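Local coordinates for protein omega-class glutathione S-transferase (Bombyx mori, PDB 3WD6) that binds glutathione and probably acts as a glutathione transferase and a glutathione-dependent dehydroascorbate reductase, at residues 71-76 against 88-93; 31-36 against 78-83. All blocks are in the same frame, centred on the assembly; numbering follows the deposited sequence.

Contact 1 (71-76 against 88-93); sequences TKSAFA and TIYESL. With GSH (glutathione), chain J.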
ATOM      1  N   THR A  71      -1.852  17.373  13.905  1.00 33.79           N
ATOM      2  CA  THR A  71      -2.250  16.999  15.257  1.00 31.44           C
ATOM      3  C   THR A  71      -2.300  15.481  15.421  1.00 32.93           C
ATOM      4  O   THR A  71      -2.033  14.947  16.506  1.00 30.48           O
ATOM      5  CB  THR A  71      -3.633  17.604  15.544  1.00 34.91           C
ATOM      6  OG1 THR A  71      -3.458  18.903  16.130  1.00 37.25           O
ATOM      7  CG2 THR A  71      -4.442  16.726  16.471  1.00 34.15           C
ATOM      8  N   LYS A  72      -2.625  14.798  14.323  1.00 31.99           N
ATOM      9  CA  LYS A  72      -2.748  13.347  14.291  1.00 32.02           C
ATOM     10  C   LYS A  72      -1.534  12.698  13.629  1.00 31.77           C
ATOM     11  O   LYS A  72      -1.147  11.573  13.981  1.00 33.16           O
ATOM     12  CB  LYS A  72      -4.009  12.955  13.514  1.00 28.53           C
ATOM     13  CG  LYS A  72      -5.265  13.632  14.014  1.00 27.54           C
ATOM     14  CD  LYS A  72      -5.503  13.322  15.499  1.00 30.36           C
ATOM     15  CE  LYS A  72      -6.858  13.843  15.938  1.00 26.31           C
ATOM     16  NZ  LYS A  72      -6.992  13.700  17.397  1.00 34.26           N
ATOM     17  N   SER A  73      -0.947  13.402  12.665  1.00 28.70           N
ATOM     18  CA  SER A  73       0.170  12.864  11.882  1.00 30.81           C
ATOM     19  C   SER A  73       1.254  13.939  11.669  1.00 31.21           C
ATOM     20  O   SER A  73       1.179  14.758  10.745  1.00 33.58           O
ATOM     21  CB  SER A  73      -0.347  12.321  10.536  1.00 31.09           C
ATOM     22  OG  SER A  73       0.620  11.504   9.893  1.00 27.35           O
ATOM     23  N   ALA A  74       2.266  13.921  12.527  1.00 32.14           N
ATOM     24  CA  ALA A  74       3.231  15.013  12.603  1.00 34.18           C
ATOM     25  C   ALA A  74       3.858  15.435  11.264  1.00 33.74           C
ATOM     26  O   ALA A  74       4.120  16.625  11.054  1.00 37.90           O
ATOM     27  CB  ALA A  74       4.317  14.702  13.645  1.00 28.99           C
ATOM     28  N   PHE A  75       4.113  14.487  10.367  1.00 31.78           N
ATOM     29  CA  PHE A  75       4.757  14.844   9.098  1.00 32.43           C
ATOM     30  C   PHE A  75       3.761  15.242   8.016  1.00 32.01           C
ATOM     31  O   PHE A  75       4.123  15.322   6.834  1.00 38.99           O
ATOM     32  CB  PHE A  75       5.631  13.704   8.583  1.00 32.75           C
ATOM     33  CG  PHE A  75       6.573  13.148   9.612  1.00 36.47           C
ATOM     34  CD1 PHE A  75       7.031  13.949  10.661  1.00 34.67           C
ATOM     35  CD2 PHE A  75       7.001  11.816   9.540  1.00 33.51           C
ATOM     36  CE1 PHE A  75       7.899  13.437  11.616  1.00 32.32           C
ATOM     37  CE2 PHE A  75       7.867  11.294  10.492  1.00 33.45           C
ATOM     38  CZ  PHE A  75       8.315  12.105  11.534  1.00 35.83           C
ATOM     39  N   ALA A  76       2.518  15.499   8.416  1.00 29.84           N
ATOM     40  CA  ALA A  76       1.435  15.767   7.457  1.00 35.47           C
ATOM     41  C   ALA A  76       1.293  14.676   6.367  1.00 27.15           C
ATOM     42  O   ALA A  76       0.942  14.959   5.220  1.00 26.25           O
ATOM     43  CB  ALA A  76       1.576  17.169   6.831  1.00 31.68           C
ATOM     44  N   THR A  88      -1.697   8.700  18.575  1.00 26.01           N
ATOM     45  CA  THR A  88      -1.586   8.275  17.196  1.00 27.13           C
ATOM     46  C   THR A  88      -0.211   7.757  16.844  1.00 30.95           C
ATOM     47  O   THR A  88       0.800   8.156  17.450  1.00 28.91           O
ATOM     48  CB  THR A  88      -1.895   9.418  16.234  1.00 28.99           C
ATOM     49  OG1 THR A  88      -0.916  10.451  16.419  1.00 27.84           O
ATOM     50  CG2 THR A  88      -3.323   9.950  16.462  1.00 25.73           C
ATOM     51  N   ILE A  89      -0.189   6.882  15.840  1.00 27.79           N
ATOM     52  CA  ILE A  89       1.048   6.364  15.267  1.00 25.60           C
ATOM     53  C   ILE A  89       1.016   6.671  13.771  1.00 25.29           C
ATOM     54  O   ILE A  89      -0.046   6.586  13.136  1.00 24.65           O
ATOM     55  CB  ILE A  89       1.121   4.833  15.437  1.00 24.95           C
ATOM     56  CG1 ILE A  89       1.060   4.460  16.912  1.00 25.40           C
ATOM     57  CG2 ILE A  89       2.396   4.283  14.817  1.00 26.66           C
ATOM     58  CD1 ILE A  89       2.335   4.767  17.623  1.00 34.64           C
ATOM     59  N   TYR A  90       2.163   7.014  13.198  1.00 25.02           N
ATOM     60  CA  TYR A  90       2.233   7.210  11.758  1.00 25.22           C
ATOM     61  C   TYR A  90       3.513   6.602  11.228  1.00 23.10           C
ATOM     62  O   TYR A  90       4.327   6.096  12.010  1.00 23.29           O
ATOM     63  CB  TYR A  90       2.120   8.686  11.383  1.00 25.25           C
ATOM     64  CG  TYR A  90       2.864   9.601  12.327  1.00 26.96           C
ATOM     65  CD1 TYR A  90       2.278  10.033  13.510  1.00 28.22           C
ATOM     66  CD2 TYR A  90       4.145  10.041  12.033  1.00 28.54           C
ATOM     67  CE1 TYR A  90       2.951  10.871  14.378  1.00 30.05           C
ATOM     68  CE2 TYR A  90       4.829  10.880  12.897  1.00 33.83           C
ATOM     69  CZ  TYR A  90       4.224  11.290  14.069  1.00 30.89           C
ATOM     70  OH  TYR A  90       4.908  12.120  14.925  1.00 34.00           O
ATOM     71  N   GLU A  91       3.688   6.668   9.908  1.00 20.34           N
ATOM     72  CA  GLU A  91       4.697   5.879   9.194  1.00 22.16           C
ATOM     73  C   GLU A  91       4.163   4.466   9.013  1.00 20.65           C
ATOM     74  O   GLU A  91       4.040   3.707   9.981  1.00 20.55           O
ATOM     75  CB  GLU A  91       6.057   5.879   9.893  1.00 23.48           C
ATOM     76  CG  GLU A  91       6.773   7.216   9.799  1.00 22.59           C
ATOM     77  CD  GLU A  91       7.082   7.593   8.366  1.00 22.94           C
ATOM     78  OE1 GLU A  91       7.727   6.783   7.652  1.00 21.16           O
ATOM     79  OE2 GLU A  91       6.675   8.704   7.948  1.00 23.99           O
ATOM     80  N   SER A  92       3.827   4.139   7.765  1.00 20.77           N
ATOM     81  CA  SER A  92       3.077   2.936   7.445  1.00 19.08           C
ATOM     82  C   SER A  92       3.648   1.670   8.085  1.00 21.16           C
ATOM     83  O   SER A  92       2.901   0.894   8.689  1.00 19.15           O
ATOM     84  CB  SER A  92       2.975   2.772   5.931  1.00 18.25           C
ATOM     85  OG  SER A  92       4.244   2.541   5.355  1.00 20.15           O
ATOM     86  N   LEU A  93       4.959   1.462   7.946  1.00 19.13           N
ATOM     87  CA  LEU A  93       5.591   0.268   8.504  1.00 21.22           C
ATOM     88  C   LEU A  93       5.612   0.298  10.027  1.00 23.31           C
ATOM     89  O   LEU A  93       5.605  -0.751  10.686  1.00 24.97           O
ATOM     90  CB  LEU A  93       7.014   0.092   7.966  1.00 22.75           C
ATOM     91  CG  LEU A  93       7.127  -0.223   6.466  1.00 24.87           C
ATOM     92  CD1 LEU A  93       8.584  -0.474   6.078  1.00 17.85           C
ATOM     93  CD2 LEU A  93       6.239  -1.438   6.098  1.00 20.78           C
TER
HETATM   94  N1  GSH J 306       7.262   6.935   4.849  1.00 22.60           N
HETATM   95  CA1 GSH J 306       5.820   7.201   4.930  1.00 22.33           C
HETATM   96  C1  GSH J 306       5.018   5.947   5.261  1.00 21.95           C
HETATM   97  O11 GSH J 306       3.895   6.014   5.882  1.00 17.97           O
HETATM   98  O12 GSH J 306       5.501   4.805   4.937  1.00 20.30           O
HETATM   99  CB1 GSH J 306       5.372   7.825   3.615  1.00 24.41           C
HETATM  100  CG1 GSH J 306       3.905   7.953   3.357  1.00 24.79           C
HETATM  101  CD1 GSH J 306       3.523   8.907   2.253  1.00 22.98           C
HETATM  102  OE1 GSH J 306       4.337   9.295   1.422  1.00 24.40           O
HETATM  103  N2  GSH J 306       2.177   9.383   2.158  1.00 26.71           N
HETATM  104  CA2 GSH J 306       1.875  10.328   1.077  1.00 25.68           C
HETATM  105  C2  GSH J 306       1.539  11.660   1.712  1.00 28.43           C
HETATM  106  O2  GSH J 306       0.825  11.676   2.708  1.00 27.94           O
HETATM  107  CB2 GSH J 306       0.701   9.848   0.300  1.00 29.25           C
HETATM  108  SG2 GSH J 306       0.939   8.568  -0.878  1.00 35.47           S
HETATM  109  N3  GSH J 306       2.044  12.888   1.137  1.00 35.75           N
HETATM  110  CA3 GSH J 306       1.711  14.174   1.751  1.00 36.79           C
HETATM  111  C3  GSH J 306       1.684  15.338   0.844  1.00 41.12           C
HETATM  112  O31 GSH J 306       0.890  15.347  -0.135  1.00 43.80           O
HETATM  113  O32 GSH J 306       2.444  16.314   1.061  1.00 45.58           O

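Contact 2 (31-36 against 78-83); sequences RVYNMR and VPAIEI. With GSH (glutathione), chain J.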
ATOM      1  N   ARG A  31      -8.921   4.080  14.398  1.00 22.52           N
ATOM      2  CA  ARG A  31      -9.161   4.899  13.221  1.00 20.41           C
ATOM      3  C   ARG A  31      -7.910   5.069  12.372  1.00 21.60           C
ATOM      4  O   ARG A  31      -6.815   5.367  12.888  1.00 20.54           O
ATOM      5  CB  ARG A  31      -9.665   6.280  13.634  1.00 21.75           C
ATOM      6  CG  ARG A  31      -9.504   7.339  12.532  1.00 22.74           C
ATOM      7  CD  ARG A  31      -9.920   8.706  13.027  1.00 26.68           C
ATOM      8  NE  ARG A  31     -11.311   8.719  13.483  1.00 27.09           N
ATOM      9  CZ  ARG A  31     -11.899   9.782  14.020  1.00 26.18           C
ATOM     10  NH1 ARG A  31     -11.208  10.905  14.169  1.00 30.42           N
ATOM     11  NH2 ARG A  31     -13.163   9.724  14.410  1.00 26.06           N
ATOM     12  N   VAL A  32      -8.074   4.918  11.061  1.00 21.47           N
ATOM     13  CA  VAL A  32      -6.971   5.163  10.138  1.00 21.70           C
ATOM     14  C   VAL A  32      -7.171   6.479   9.398  1.00 21.52           C
ATOM     15  O   VAL A  32      -8.189   6.645   8.713  1.00 20.58           O
ATOM     16  CB  VAL A  32      -6.877   4.045   9.061  1.00 24.14           C
ATOM     17  CG1 VAL A  32      -5.651   4.251   8.151  1.00 19.23           C
ATOM     18  CG2 VAL A  32      -6.836   2.671   9.717  1.00 22.41           C
ATOM     19  N   TYR A  33      -6.208   7.398   9.516  1.00 19.88           N
ATOM     20  CA  TYR A  33      -6.161   8.553   8.609  1.00 21.64           C
ATOM     21  C   TYR A  33      -5.532   8.083   7.302  1.00 21.81           C
ATOM     22  O   TYR A  33      -4.367   7.653   7.269  1.00 20.52           O
ATOM     23  CB  TYR A  33      -5.413   9.757   9.230  1.00 21.36           C
ATOM     24  CG  TYR A  33      -6.148  10.253  10.452  1.00 23.69           C
ATOM     25  CD1 TYR A  33      -7.242  11.098  10.324  1.00 22.10           C
ATOM     26  CD2 TYR A  33      -5.799   9.816  11.733  1.00 24.72           C
ATOM     27  CE1 TYR A  33      -7.950  11.527  11.430  1.00 24.26           C
ATOM     28  CE2 TYR A  33      -6.510  10.245  12.854  1.00 24.75           C
ATOM     29  CZ  TYR A  33      -7.583  11.098  12.690  1.00 24.44           C
ATOM     30  OH  TYR A  33      -8.307  11.526  13.778  1.00 26.91           O
ATOM     31  N   ASN A  34      -6.317   8.158   6.230  1.00 23.39           N
ATOM     32  CA  ASN A  34      -6.005   7.462   4.986  1.00 21.07           C
ATOM     33  C   ASN A  34      -6.165   8.388   3.789  1.00 22.69           C
ATOM     34  O   ASN A  34      -6.753   9.476   3.926  1.00 23.15           O
ATOM     35  CB  ASN A  34      -7.018   6.310   4.861  1.00 18.47           C
ATOM     36  CG  ASN A  34      -6.765   5.406   3.669  1.00 19.14           C
ATOM     37  OD1 ASN A  34      -5.641   4.936   3.437  1.00 18.37           O
ATOM     38  ND2 ASN A  34      -7.830   5.138   2.907  1.00 19.43           N
ATOM     39  N   MET A  35      -5.639   7.984   2.629  1.00 20.67           N
ATOM     40  CA  MET A  35      -6.245   8.431   1.378  1.00 21.24           C
ATOM     41  C   MET A  35      -6.294   7.274   0.393  1.00 20.61           C
ATOM     42  O   MET A  35      -5.328   6.518   0.257  1.00 17.74           O
ATOM     43  CB  MET A  35      -5.641   9.715   0.819  1.00 22.88           C
ATOM     44  CG  MET A  35      -4.582   9.531  -0.198  1.00 24.99           C
ATOM     45  SD  MET A  35      -5.157   9.494  -1.931  1.00 27.33           S
ATOM     46  CE  MET A  35      -3.522   9.690  -2.684  1.00 18.40           C
ATOM     47  N   ARG A  36      -7.451   7.143  -0.260  1.00 23.17           N
ATOM     48  CA  ARG A  36      -7.876   5.908  -0.915  1.00 20.95           C
ATOM     49  C   ARG A  36      -6.829   5.364  -1.892  1.00 22.12           C
ATOM     50  O   ARG A  36      -6.694   4.142  -2.060  1.00 22.30           O
ATOM     51  CB  ARG A  36      -9.239   6.112  -1.605  1.00 22.35           C
ATOM     52  CG  ARG A  36      -9.855   4.852  -2.241  1.00 20.54           C
ATOM     53  CD  ARG A  36     -10.525   3.966  -1.198  1.00 20.41           C
ATOM     54  NE  ARG A  36     -11.092   2.742  -1.774  1.00 20.67           N
ATOM     55  CZ  ARG A  36     -10.373   1.726  -2.266  1.00 20.67           C
ATOM     56  NH1 ARG A  36      -9.035   1.781  -2.292  1.00 16.35           N
ATOM     57  NH2 ARG A  36     -10.999   0.648  -2.734  1.00 19.79           N
ATOM     58  N   VAL A  78      -0.081  10.488   5.283  1.00 23.53           N
ATOM     59  CA  VAL A  78      -0.872   9.286   5.585  1.00 21.74           C
ATOM     60  C   VAL A  78      -0.004   8.067   5.287  1.00 20.73           C
ATOM     61  O   VAL A  78       0.907   8.146   4.456  1.00 23.29           O
ATOM     62  CB  VAL A  78      -2.167   9.214   4.749  1.00 20.11           C
ATOM     63  CG1 VAL A  78      -3.190  10.234   5.247  1.00 21.30           C
ATOM     64  CG2 VAL A  78      -1.862   9.411   3.265  1.00 20.28           C
ATOM     65  N   PRO A  79      -0.267   6.934   5.955  1.00 18.94           N
ATOM     66  CA  PRO A  79      -1.315   6.764   6.972  1.00 20.90           C
ATOM     67  C   PRO A  79      -0.895   7.249   8.370  1.00 22.88           C
ATOM     68  O   PRO A  79       0.301   7.457   8.689  1.00 20.80           O
ATOM     69  CB  PRO A  79      -1.455   5.236   7.052  1.00 20.32           C
ATOM     70  CG  PRO A  79       0.006   4.747   6.859  1.00 19.14           C
ATOM     71  CD  PRO A  79       0.545   5.705   5.774  1.00 18.07           C
ATOM     72  N   ALA A  80      -1.911   7.418   9.205  1.00 21.00           N
ATOM     73  CA  ALA A  80      -1.727   7.460  10.643  1.00 23.07           C
ATOM     74  C   ALA A  80      -2.876   6.673  11.291  1.00 22.68           C
ATOM     75  O   ALA A  80      -4.026   6.743  10.809  1.00 22.94           O
ATOM     76  CB  ALA A  80      -1.714   8.895  11.149  1.00 22.00           C
ATOM     77  N   ILE A  81      -2.575   5.928  12.360  1.00 18.35           N
ATOM     78  CA  ILE A  81      -3.635   5.325  13.152  1.00 21.98           C
ATOM     79  C   ILE A  81      -3.819   6.064  14.490  1.00 22.32           C
ATOM     80  O   ILE A  81      -2.855   6.596  15.066  1.00 24.35           O
ATOM     81  CB  ILE A  81      -3.418   3.794  13.388  1.00 20.43           C
ATOM     82  CG1 ILE A  81      -2.226   3.545  14.317  1.00 23.67           C
ATOM     83  CG2 ILE A  81      -3.232   3.067  12.064  1.00 19.27           C
ATOM     84  CD1 ILE A  81      -1.943   2.051  14.567  1.00 21.88           C
ATOM     85  N   GLU A  82      -5.054   6.091  14.978  1.00 20.33           N
ATOM     86  CA  GLU A  82      -5.367   6.700  16.266  1.00 23.93           C
ATOM     87  C   GLU A  82      -5.913   5.576  17.137  1.00 23.80           C
ATOM     88  O   GLU A  82      -6.996   5.038  16.865  1.00 22.81           O
ATOM     89  CB  GLU A  82      -6.403   7.822  16.100  1.00 21.37           C
ATOM     90  CG  GLU A  82      -6.708   8.614  17.381  1.00 24.84           C
ATOM     91  CD  GLU A  82      -7.322  10.007  17.089  1.00 28.39           C
ATOM     92  OE1 GLU A  82      -7.328  10.886  17.986  1.00 28.67           O
ATOM     93  OE2 GLU A  82      -7.799  10.225  15.953  1.00 30.86           O
ATOM     94  N   ILE A  83      -5.169   5.204  18.178  1.00 22.44           N
ATOM     95  CA  ILE A  83      -5.517   3.993  18.931  1.00 24.54           C
ATOM     96  C   ILE A  83      -6.328   4.332  20.183  1.00 27.16           C
ATOM     97  O   ILE A  83      -6.908   3.439  20.834  1.00 27.99           O
ATOM     98  CB  ILE A  83      -4.267   3.165  19.282  1.00 22.98           C
ATOM     99  CG1 ILE A  83      -3.249   4.027  20.044  1.00 24.85           C
ATOM    100  CG2 ILE A  83      -3.626   2.619  18.004  1.00 22.57           C
ATOM    101  CD1 ILE A  83      -2.011   3.273  20.458  1.00 22.40           C
TER
HETATM  102  N1  GSH J 306       7.262   6.935   4.849  1.00 22.60           N
HETATM  103  CA1 GSH J 306       5.820   7.201   4.930  1.00 22.33           C
HETATM  104  C1  GSH J 306       5.018   5.947   5.261  1.00 21.95           C
HETATM  105  O11 GSH J 306       3.895   6.014   5.882  1.00 17.97           O
HETATM  106  O12 GSH J 306       5.501   4.805   4.937  1.00 20.30           O
HETATM  107  CB1 GSH J 306       5.372   7.825   3.615  1.00 24.41           C
HETATM  108  CG1 GSH J 306       3.905   7.953   3.357  1.00 24.79           C
HETATM  109  CD1 GSH J 306       3.523   8.907   2.253  1.00 22.98           C
HETATM  110  OE1 GSH J 306       4.337   9.295   1.422  1.00 24.40           O
HETATM  111  N2  GSH J 306       2.177   9.383   2.158  1.00 26.71           N
HETATM  112  CA2 GSH J 306       1.875  10.328   1.077  1.00 25.68           C
HETATM  113  C2  GSH J 306       1.539  11.660   1.712  1.00 28.43           C
HETATM  114  O2  GSH J 306       0.825  11.676   2.708  1.00 27.94           O
HETATM  115  CB2 GSH J 306       0.701   9.848   0.300  1.00 29.25           C
HETATM  116  SG2 GSH J 306       0.939   8.568  -0.878  1.00 35.47           S
HETATM  117  N3  GSH J 306       2.044  12.888   1.137  1.00 35.75           N
HETATM  118  CA3 GSH J 306       1.711  14.174   1.751  1.00 36.79           C
HETATM  119  C3  GSH J 306       1.684  15.338   0.844  1.00 41.12           C
HETATM  120  O31 GSH J 306       0.890  15.347  -0.135  1.00 43.80           O
HETATM  121  O32 GSH J 306       2.444  16.314   1.061  1.00 45.58           O

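Contact 1 (71-76 against 88-93)
With CG of Tyr90 lodged between its own backbone N and carbonyl carbon (chi1 39°), the phenol ring stands off its strand against the Ser73-Ala74 backbone, where Phe75, its CG anti to the carbonyl carbon (chi1 -50°), swings a second ring round to meet it. This is the margin of the thioredoxin-like domain of a glutathione transferase: the end of helix 69-72 and the turn after it pack on strand 87-90, which lies at one edge of the mixed sheet. The two rings form a T-shaped pair with centroids 5.2 Å apart and planes at 79°. Tyr90 supplies the edge, its CE2 sitting 3.8 Å above the plane of the Phe75 ring, over the centre. One face of Tyr90 in turn receives the backbone N of Ala74, 3.6 Å above the plane and displaced toward the rim. Phe75 also offers its own edge to Glu91, whose OE2 lies in the ring plane 3.5 Å from Phe75 CD2; the weakly positive ring hydrogens probably suit that carboxylate.

Farther back along the strand, Thr88 OG1 donates to Lys72 O at 2.7 Å, approaching from a tilt out of the carbonyl plane. Lys72 crosses Thr88 at about a right angle and carries NZ on to Glu82 and Asp86. A type I turn, Ser73 to Ala76, then reverses the loop, and Ser73 OG is held by Lys77 O.

The strand's exit is also part of the glutathione site. Glu91, in the N-cap position of helix 92-102, accepts a hydrogen bond from the γ-glutamyl amine N1 of glutathione at OE1. Ser92 grips the γ-glutamyl carboxylate of glutathione twice: its backbone N reaches O11, while Ser92 OG donates to glutathione O12 at 2.6 Å.

Contact 2 (31-36 against 78-83)
Arg31 and Glu82 lie side by side and point the same way, but the guanidinium and carboxylate planes stand 83° apart, and Tyr33 OH bridges them. The hydroxyl donates to Glu82 OE2 at 2.6 Å, meeting that oxygen nearly along its C-O axis. The same Tyr33 hydroxyl, lying almost in the guanidinium plane, accepts from Arg31 NH1 at 3.0 Å. Direct pairing of the charges is long, 3.9 Å from Arg31 NH1 to Glu82 OE2, and no N-H is aimed at the oxygen; Arg31 keeps its own salt bridge, through NE, to Glu56 of strand 56-60. Glu82 gets there on an extended chain, CG anti to the backbone N (chi1 -175°), which sets OE2 at the edge of the Tyr33 ring, while Arg31 CG rides over one face. A phenylalanine in place of Tyr33 would probably leave Glu82 OE2 and Arg31 NH1 without the hydroxyl that joins them.

Beneath these groups, strand 31-34 runs antiparallel to strand 80-82, as in the core of a thioredoxin fold. Arg31-Glu82 and Tyr33-Ala80 are the hydrogen-bonded pairs; Tyr33 N reaches Ala80 O at 2.6 Å. The Val32-Ile81 pair faces the other way, toward helix 39-51, and Val32 CG2 rests 4.3 Å from Ile81 CG2. Pro79, preceded by the cis peptide bond familiar from this fold, leads into the strand, its CB near Val32 CG1. Just ahead of it Val78 presses CG1 on Tyr33 O and binds glutathione through its backbone: Val78 N donates to O2 of glutathione and Val78 O accepts from glutathione N2 at 2.9 Å.

In the fold
Contact 2 is core: all its touching residues are buried and it joins the central strand 31-34 to strand 80-82. Contact 1, about 8 Å away between centres, is the partly buried margin, where the edge strand 87-90 meets a helix end and a turn. The two share a sheet through a probable backbone hydrogen bond from Ile81 N to Ile89 O, 2.7 Å, and a charge through the Lys72-Glu82 salt bridge. A regular backbone ladder and a buried polar cluster hold 31-36 to 78-83, whereas 71-76 and 88-93 rely on aromatic packing and one side-chain-to-backbone hydrogen bond. Both reach glutathione, contact 1 at its γ-glutamyl end and contact 2 along its peptide backbone.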